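Local coordinates for protein 6-aminohexanoate-dimer hydrolase (PDB 4GB7) that probably hydrolyses the amide bond of 6-aminohexanoate dimers or related compounds, as a serine hydrolase of the beta-lactamase fold, at residues A77-A82 with D309-G314; F113-N118 with M387-F392. One frame throughout, in Å; residues are numbered along the deposited sequence. Where two conformers were deposited one is given.

Contact 1: A77-A82 with D309-G314; sequences ARFPSA and DMARFG
Arg312, on helix 307-318, reaches out to a loop and meets Ala77 with the guanidinium edge and Phe79 with a guanidinium face and CG. The polar part of the contact centres on one backbone oxygen. Arg312 NH2 donates to Ala77 O over 2.8 Å, with an N-H...O angle of 158°, and the oxygen lies close to the plane of the guanidinium, at its edge. NE of the same arginine adds a weak second bond to Ala77 O at 3.3 Å. One carbonyl therefore receives two N-H groups from one side chain, with NH2 giving the shorter and straighter bond.

Ionic interactions hold the far end of the group. Arg312 NH1 stands 2.9 Å from Asp309 OD1, one helical turn back, in a salt bridge whose hydrogen bond is bent and weak; it has a second acidic partner in Glu284. The carboxylate of Asp309 is itself fixed by the backbone N-H groups of Glu284 and Glu285.

The apolar part belongs to Phe79. Its CD2 sits over the centre of one face of the guanidinium, 3.9 Å above the plane, but ring and guanidinium are inclined by 54° and do not form a parallel stack. Farther along the ring, Phe79 CE2 touches Arg312 CG at 3.6 Å and Ala311 CB at 4.0 Å. The arginine chain, extended from CG to NE (chi3 166°), slides past the phenyl in the opposite direction, and its CG is the aliphatic atom that meets the ring. Helix 307-318 packs on the five-stranded antiparallel sheet of the beta-lactamase fold, Ala311 touching Val114 and Val116.

The in-plane bond to Ala77 O, Phe79 CD2 above one face and Asp309 OD1 off the opposite side would together restrict the guanidinium. The neighbouring carboxylates probably stabilise its positive charge, and the irregular loop is thereby tied to the helix through its backbone.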
ATOM      1  N   ALA A  77      16.638  14.356  -4.969  1.00 17.55           N
ATOM      2  CA  ALA A  77      17.630  14.299  -3.863  1.00 17.36           C
ATOM      3  C   ALA A  77      18.175  12.878  -3.864  1.00 18.13           C
ATOM      4  O   ALA A  77      17.445  11.900  -3.625  1.00 19.08           O
ATOM      5  CB  ALA A  77      16.986  14.622  -2.542  1.00 22.63           C
ATOM      6  N   ARG A  78      19.431  12.764  -4.248  1.00 17.78           N
ATOM      7  CA  ARG A  78      20.139  11.503  -4.225  1.00 19.39           C
ATOM      8  C   ARG A  78      20.146  10.949  -2.807  1.00 21.53           C
ATOM      9  O   ARG A  78      20.439  11.662  -1.863  1.00 22.34           O
ATOM     10  CB  ARG A  78      21.567  11.701  -4.687  1.00 21.76           C
ATOM     11  CG  ARG A  78      22.359  10.403  -4.775  1.00 26.04           C
ATOM     12  CD  ARG A  78      23.853  10.646  -5.051  1.00 22.32           C
ATOM     13  NE  ARG A  78      24.466  10.926  -3.774  1.00 25.74           N
ATOM     14  CZ  ARG A  78      25.169  10.096  -3.013  1.00 21.41           C
ATOM     15  NH1 ARG A  78      25.566   8.925  -3.420  1.00 27.81           N
ATOM     16  NH2 ARG A  78      25.578  10.521  -1.837  1.00 26.30           N
ATOM     17  N   PHE A  79      19.897   9.651  -2.665  1.00 20.05           N
ATOM     18  CA  PHE A  79      19.983   9.054  -1.357  1.00 19.53           C
ATOM     19  C   PHE A  79      21.447   9.040  -0.875  1.00 18.15           C
ATOM     20  O   PHE A  79      22.265   8.385  -1.505  1.00 20.34           O
ATOM     21  CB  PHE A  79      19.429   7.605  -1.374  1.00 24.97           C
ATOM     22  CG  PHE A  79      18.258   7.422  -0.496  1.00 20.95           C
ATOM     23  CD1 PHE A  79      18.434   7.528   0.880  1.00 22.88           C
ATOM     24  CD2 PHE A  79      17.038   7.109  -0.998  1.00 25.05           C
ATOM     25  CE1 PHE A  79      17.385   7.364   1.737  1.00 23.75           C
ATOM     26  CE2 PHE A  79      15.966   6.959  -0.139  1.00 24.26           C
ATOM     27  CZ  PHE A  79      16.145   7.115   1.218  1.00 22.12           C
ATOM     28  N   PRO A  80      21.762   9.645   0.279  1.00 17.97           N
ATOM     29  CA  PRO A  80      23.081   9.357   0.870  1.00 19.62           C
ATOM     30  C   PRO A  80      23.158   7.904   1.298  1.00 18.95           C
ATOM     31  O   PRO A  80      22.148   7.317   1.663  1.00 18.07           O
ATOM     32  CB  PRO A  80      23.176  10.286   2.054  1.00 22.41           C
ATOM     33  CG  PRO A  80      21.811  10.699   2.333  1.00 22.15           C
ATOM     34  CD  PRO A  80      20.946  10.494   1.131  1.00 20.54           C
ATOM     35  N   SER A  81      24.333   7.318   1.216  1.00 18.15           N
ATOM     36  CA  SER A  81      24.488   5.892   1.495  1.00 20.63           C
ATOM     37  C   SER A  81      25.568   5.597   2.533  1.00 18.65           C
ATOM     38  O   SER A  81      26.534   6.364   2.727  1.00 21.19           O
ATOM     39  CB  SER A  81      24.816   5.104   0.224  1.00 22.37           C
ATOM     40  OG  SER A  81      26.135   5.365  -0.180  1.00 25.01           O
ATOM     41  N   ALA A  82      25.394   4.462   3.179  1.00 19.15           N
ATOM     42  CA  ALA A  82      26.365   3.865   4.008  1.00 19.52           C
ATOM     43  C   ALA A  82      26.170   2.349   3.839  1.00 17.96           C
ATOM     44  O   ALA A  82      25.617   1.640   4.695  1.00 18.53           O
ATOM     45  CB  ALA A  82      26.184   4.282   5.449  1.00 20.50           C
ATOM     46  N   ASP A 309      12.022   5.452  -4.205  1.00 14.31           N
ATOM     47  CA  ASP A 309      11.068   6.527  -3.997  1.00 14.44           C
ATOM     48  C   ASP A 309      10.138   6.194  -2.832  1.00 16.65           C
ATOM     49  O   ASP A 309       9.811   7.073  -2.024  1.00 16.22           O
ATOM     50  CB  ASP A 309      10.284   6.865  -5.280  1.00 16.63           C
ATOM     51  CG  ASP A 309      11.131   7.701  -6.270  1.00 15.08           C
ATOM     52  OD1 ASP A 309      12.185   8.242  -5.827  1.00 16.06           O
ATOM     53  OD2 ASP A 309      10.735   7.895  -7.434  1.00 18.16           O
HETATM   54  N   MSE A 310       9.696   4.961  -2.742  1.00 15.31           N
HETATM   55  CA  MSE A 310       8.912   4.532  -1.587  0.60 16.00           C
HETATM   56  C   MSE A 310       9.707   4.656  -0.309  1.00 15.14           C
HETATM   57  O   MSE A 310       9.165   5.018   0.708  1.00 19.20           O
HETATM   58  CB  MSE A 310       8.417   3.118  -1.719  0.60 17.40           C
HETATM   59  CG  MSE A 310       7.316   2.976  -2.678  0.60 14.73           C
HETATM   60 SE   MSE A 310       5.747   4.052  -2.190  0.42 20.38          SE
HETATM   61  CE  MSE A 310       5.885   4.034  -0.259  0.60 17.66           C
ATOM     62  N   ALA A 311      11.016   4.402  -0.362  1.00 15.54           N
ATOM     63  CA  ALA A 311      11.869   4.586   0.797  1.00 14.95           C
ATOM     64  C   ALA A 311      11.950   6.044   1.254  1.00 16.82           C
ATOM     65  O   ALA A 311      12.007   6.334   2.444  1.00 19.07           O
ATOM     66  CB  ALA A 311      13.242   4.044   0.505  1.00 15.55           C
ATOM     67  N   ARG A 312      11.968   6.968   0.292  1.00 17.45           N
ATOM     68  CA  ARG A 312      11.942   8.379   0.611  1.00 15.60           C
ATOM     69  C   ARG A 312      10.671   8.715   1.366  1.00 15.57           C
ATOM     70  O   ARG A 312      10.710   9.432   2.374  1.00 17.42           O
ATOM     71  CB  ARG A 312      12.010   9.236  -0.651  1.00 16.78           C
ATOM     72  CG  ARG A 312      13.324   9.123  -1.420  1.00 16.57           C
ATOM     73  CD  ARG A 312      13.347   9.972  -2.704  1.00 19.59           C
ATOM     74  NE  ARG A 312      14.710  10.083  -3.193  1.00 17.10           N
ATOM     75  CZ  ARG A 312      15.312   9.144  -3.931  1.00 16.92           C
ATOM     76  NH1 ARG A 312      14.654   8.062  -4.349  1.00 17.69           N
ATOM     77  NH2 ARG A 312      16.590   9.291  -4.240  1.00 18.93           N
ATOM     78  N   PHE A 313       9.549   8.176   0.923  1.00 13.62           N
ATOM     79  CA  PHE A 313       8.274   8.416   1.629  1.00 16.69           C
ATOM     80  C   PHE A 313       8.307   7.793   3.059  1.00 15.00           C
ATOM     81  O   PHE A 313       7.875   8.357   4.020  1.00 17.78           O
ATOM     82  CB  PHE A 313       7.127   7.808   0.853  1.00 15.46           C
ATOM     83  CG  PHE A 313       5.794   7.963   1.529  1.00 16.16           C
ATOM     84  CD1 PHE A 313       5.213   9.204   1.594  1.00 17.25           C
ATOM     85  CD2 PHE A 313       5.111   6.880   2.090  1.00 17.08           C
ATOM     86  CE1 PHE A 313       3.983   9.362   2.184  1.00 19.77           C
ATOM     87  CE2 PHE A 313       3.866   7.044   2.689  1.00 18.00           C
ATOM     88  CZ  PHE A 313       3.310   8.275   2.732  1.00 19.14           C
ATOM     89  N   GLY A 314       8.903   6.610   3.166  1.00 15.74           N
ATOM     90  CA  GLY A 314       9.115   5.983   4.454  1.00 16.58           C
ATOM     91  C   GLY A 314       9.904   6.851   5.419  1.00 15.95           C
ATOM     92  O   GLY A 314       9.561   6.977   6.604  1.00 18.93           O
TER

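Contact 2: F113-N118 with M387-F392; sequences FVVVHN and MVIVHF
Phe113 turns its edge to a face of His391: its CD1 stands 3.6 Å above the imidazole, offset toward the rim, in a T-shaped pair with planes at 80°. At that phenyl edge, near the ring plane, lie CG and ND1 of the histidine. The imidazole is also held by its nitrogens, ND1 bonding to Tyr410 and NE2 to Thr110. Over one face of His117, offset toward the rim, lies Asn118 ND2, while His117 NE2 hydrogen-bonds to Glu418.

These rings belong to adjacent antiparallel strands of the central sheet of the beta-lactamase fold. Val114 pairs with Val390 and Val116 with Val388 as hydrogen-bonded pairs, each closed by two N-H...O bonds of 2.9 Å. Between them Val115 faces Ile389 in a non-hydrogen-bonded pair.

Side chains alternate between the two faces of the sheet. Val114, Val116, Val388 and Val390 share one face, where Val114 and Val390 approach helix 307-318. Phe113, Val115, His117, Met387, Ile389 and His391 occupy the other, where Val115, His117, Met387 and Ile389 touch helix 402-417. On that face Phe113 CE1 rests 3.7 Å from Ile389 CG2, the branch anti to the backbone N, while CG1, on the N side (chi1 -65°), runs alongside Val115 CG2. Selenomethionine Met387, extended through chi1 and chi2 (-173°), brings SE to 4.1 Å from Val115 CG1; the bend at chi3 turns only the terminal methyl.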
ATOM      1  N   PHE A 113      14.368  -4.853  -2.873  1.00 15.57           N
ATOM      2  CA  PHE A 113      14.525  -4.843  -1.434  1.00 15.22           C
ATOM      3  C   PHE A 113      15.452  -3.681  -1.106  1.00 16.56           C
ATOM      4  O   PHE A 113      16.558  -3.630  -1.586  1.00 16.23           O
ATOM      5  CB  PHE A 113      15.022  -6.181  -0.937  1.00 15.83           C
ATOM      6  CG  PHE A 113      15.014  -6.323   0.542  1.00 16.32           C
ATOM      7  CD1 PHE A 113      13.829  -6.583   1.216  1.00 16.78           C
ATOM      8  CD2 PHE A 113      16.179  -6.172   1.288  1.00 15.49           C
ATOM      9  CE1 PHE A 113      13.822  -6.727   2.590  1.00 16.63           C
ATOM     10  CE2 PHE A 113      16.178  -6.370   2.649  1.00 16.49           C
ATOM     11  CZ  PHE A 113      14.992  -6.604   3.311  1.00 18.07           C
ATOM     12  N   VAL A 114      14.941  -2.714  -0.351  1.00 13.37           N
ATOM     13  CA  VAL A 114      15.693  -1.527   0.035  1.00 16.71           C
ATOM     14  C   VAL A 114      15.656  -1.347   1.559  1.00 15.17           C
ATOM     15  O   VAL A 114      14.544  -1.334   2.170  1.00 17.25           O
ATOM     16  CB  VAL A 114      15.111  -0.283  -0.638  1.00 17.12           C
ATOM     17  CG1 VAL A 114      15.785   0.995  -0.143  1.00 18.66           C
ATOM     18  CG2 VAL A 114      15.173  -0.398  -2.184  1.00 15.48           C
ATOM     19  N   VAL A 115      16.830  -1.132   2.141  1.00 16.00           N
ATOM     20  CA  VAL A 115      16.995  -0.877   3.569  1.00 17.83           C
ATOM     21  C   VAL A 115      17.686   0.485   3.776  1.00 15.49           C
ATOM     22  O   VAL A 115      18.774   0.749   3.278  1.00 17.08           O
ATOM     23  CB  VAL A 115      17.807  -1.962   4.290  1.00 17.49           C
ATOM     24  CG1 VAL A 115      17.894  -1.656   5.797  1.00 17.76           C
ATOM     25  CG2 VAL A 115      17.284  -3.357   3.979  1.00 15.03           C
ATOM     26  N   VAL A 116      17.013   1.348   4.513  1.00 16.61           N
ATOM     27  CA  VAL A 116      17.483   2.679   4.869  1.00 15.92           C
ATOM     28  C   VAL A 116      17.618   2.705   6.404  1.00 16.11           C
ATOM     29  O   VAL A 116      16.753   2.165   7.121  1.00 17.28           O
ATOM     30  CB  VAL A 116      16.518   3.756   4.425  1.00 15.25           C
ATOM     31  CG1 VAL A 116      17.058   5.165   4.760  1.00 19.23           C
ATOM     32  CG2 VAL A 116      16.290   3.682   2.925  1.00 21.26           C
ATOM     33  N   HIS A 117      18.699   3.292   6.897  1.00 13.89           N
ATOM     34  CA  HIS A 117      19.034   3.301   8.342  1.00 15.64           C
ATOM     35  C   HIS A 117      19.632   4.640   8.686  1.00 16.62           C
ATOM     36  O   HIS A 117      20.580   5.103   8.047  1.00 17.34           O
ATOM     37  CB  HIS A 117      20.025   2.213   8.674  1.00 15.18           C
ATOM     38  CG  HIS A 117      20.327   2.096  10.131  1.00 17.46           C
ATOM     39  ND1 HIS A 117      21.590   1.969  10.603  1.00 19.57           N
ATOM     40  CD2 HIS A 117      19.476   2.105  11.250  1.00 19.58           C
ATOM     41  CE1 HIS A 117      21.550   1.887  11.967  1.00 21.39           C
ATOM     42  NE2 HIS A 117      20.263   1.981  12.365  1.00 19.45           N
ATOM     43  N   ASN A 118      19.007   5.329   9.633  1.00 17.69           N
ATOM     44  CA  ASN A 118      19.392   6.690   9.983  1.00 19.64           C
ATOM     45  C   ASN A 118      19.469   7.598   8.749  1.00 16.39           C
ATOM     46  O   ASN A 118      20.335   8.491   8.637  1.00 18.60           O
ATOM     47  CB  ASN A 118      20.728   6.744  10.781  1.00 17.90           C
ATOM     48  CG  ASN A 118      20.655   6.024  12.117  1.00 20.78           C
ATOM     49  OD1 ASN A 118      19.726   6.247  12.887  1.00 24.20           O
ATOM     50  ND2 ASN A 118      21.636   5.174  12.400  1.00 23.02           N
HETATM   51  N   MSE A 387      14.805   2.826  10.964  1.00 16.33           N
HETATM   52  CA  MSE A 387      14.984   2.036   9.765  1.00 16.99           C
HETATM   53  C   MSE A 387      13.715   2.005   8.943  1.00 16.49           C
HETATM   54  O   MSE A 387      12.594   1.982   9.480  1.00 18.21           O
HETATM   55  CB  MSE A 387      15.415   0.615  10.134  1.00 18.01           C
HETATM   56  CG  MSE A 387      15.721  -0.227   8.974  1.00 18.41           C
HETATM   57 SE   MSE A 387      16.056  -2.103   9.437  0.70 19.06          SE
HETATM   58  CE  MSE A 387      14.175  -2.359   9.990  1.00 21.24           C
ATOM     59  N   VAL A 388      13.896   2.123   7.638  1.00 14.74           N
ATOM     60  CA  VAL A 388      12.824   1.936   6.649  1.00 14.23           C
ATOM     61  C   VAL A 388      13.192   0.731   5.780  1.00 15.45           C
ATOM     62  O   VAL A 388      14.321   0.645   5.271  1.00 16.49           O
ATOM     63  CB  VAL A 388      12.667   3.167   5.763  1.00 15.45           C
ATOM     64  CG1 VAL A 388      11.623   2.957   4.645  1.00 15.99           C
ATOM     65  CG2 VAL A 388      12.341   4.387   6.606  1.00 17.01           C
ATOM     66  N   ILE A 389      12.217  -0.154   5.546  1.00 14.78           N
ATOM     67  CA  ILE A 389      12.368  -1.221   4.566  1.00 15.60           C
ATOM     68  C   ILE A 389      11.242  -1.121   3.545  1.00 15.59           C
ATOM     69  O   ILE A 389      10.070  -0.971   3.902  1.00 16.47           O
ATOM     70  CB  ILE A 389      12.427  -2.595   5.205  1.00 14.57           C
ATOM     71  CG1 ILE A 389      13.711  -2.715   6.083  1.00 19.62           C
ATOM     72  CG2 ILE A 389      12.292  -3.729   4.197  1.00 17.01           C
ATOM     73  CD1 ILE A 389      13.885  -4.081   6.711  1.00 19.62           C
ATOM     74  N   VAL A 390      11.632  -1.157   2.295  1.00 13.92           N
ATOM     75  CA  VAL A 390      10.732  -1.291   1.143  1.00 15.32           C
ATOM     76  C   VAL A 390      10.948  -2.638   0.540  1.00 14.67           C
ATOM     77  O   VAL A 390      12.073  -2.998   0.211  1.00 14.88           O
ATOM     78  CB  VAL A 390      10.937  -0.193   0.085  1.00 14.48           C
ATOM     79  CG1 VAL A 390       9.995  -0.407  -1.104  1.00 15.18           C
ATOM     80  CG2 VAL A 390      10.650   1.194   0.696  1.00 16.44           C
ATOM     81  N   HIS A 391       9.860  -3.377   0.356  1.00 15.61           N
ATOM     82  CA  HIS A 391       9.952  -4.754  -0.145  1.00 14.70           C
ATOM     83  C   HIS A 391       8.917  -4.904  -1.213  1.00 15.57           C
ATOM     84  O   HIS A 391       7.698  -4.765  -0.907  1.00 15.49           O
ATOM     85  CB  HIS A 391       9.709  -5.724   1.031  1.00 16.04           C
ATOM     86  CG  HIS A 391      10.188  -7.125   0.801  1.00 16.01           C
ATOM     87  ND1 HIS A 391      10.542  -7.914   1.820  1.00 14.49           N
ATOM     88  CD2 HIS A 391      10.316  -7.860  -0.332  1.00 16.03           C
ATOM     89  CE1 HIS A 391      10.955  -9.108   1.343  1.00 15.85           C
ATOM     90  NE2 HIS A 391      10.811  -9.082   0.019  1.00 16.44           N
ATOM     91  N   PHE A 392       9.356  -5.122  -2.457  1.00 15.10           N
ATOM     92  CA  PHE A 392       8.476  -5.337  -3.587  1.00 13.60           C
ATOM     93  C   PHE A 392       8.673  -6.724  -4.106  1.00 15.98           C
ATOM     94  O   PHE A 392       9.832  -7.171  -4.190  1.00 16.79           O
ATOM     95  CB  PHE A 392       8.762  -4.416  -4.782  1.00 15.92           C
ATOM     96  CG  PHE A 392       8.530  -2.970  -4.578  1.00 15.43           C
ATOM     97  CD1 PHE A 392       7.740  -2.467  -3.543  1.00 16.21           C
ATOM     98  CD2 PHE A 392       9.039  -2.089  -5.554  1.00 17.22           C
ATOM     99  CE1 PHE A 392       7.556  -1.081  -3.447  1.00 15.57           C
ATOM    100  CE2 PHE A 392       8.833  -0.725  -5.458  1.00 18.42           C
ATOM    101  CZ  PHE A 392       8.070  -0.232  -4.412  1.00 17.29           C
TER

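How the contacts relate
Contact 1 sits beside contact 2, their centres 9 Å apart, the helix of contact 1 lying on the sheet of contact 2. Helix residues 309-314 lie against the valine face of strands 113-118 and 387-392: Ala311 N comes within 3.4 Å of Val390 CG2, and Gly314 C lies 3.7 Å from Val388 CG2. From the loop 77-82, Phe79 likewise reaches the sheet, touching Val116. The segments alternate along the chain, so residues far apart in sequence build one helix-on-sheet interface. The probable SxxK site of this family, Ser140 and Lys143 with Tyr249, involves none of the four segments.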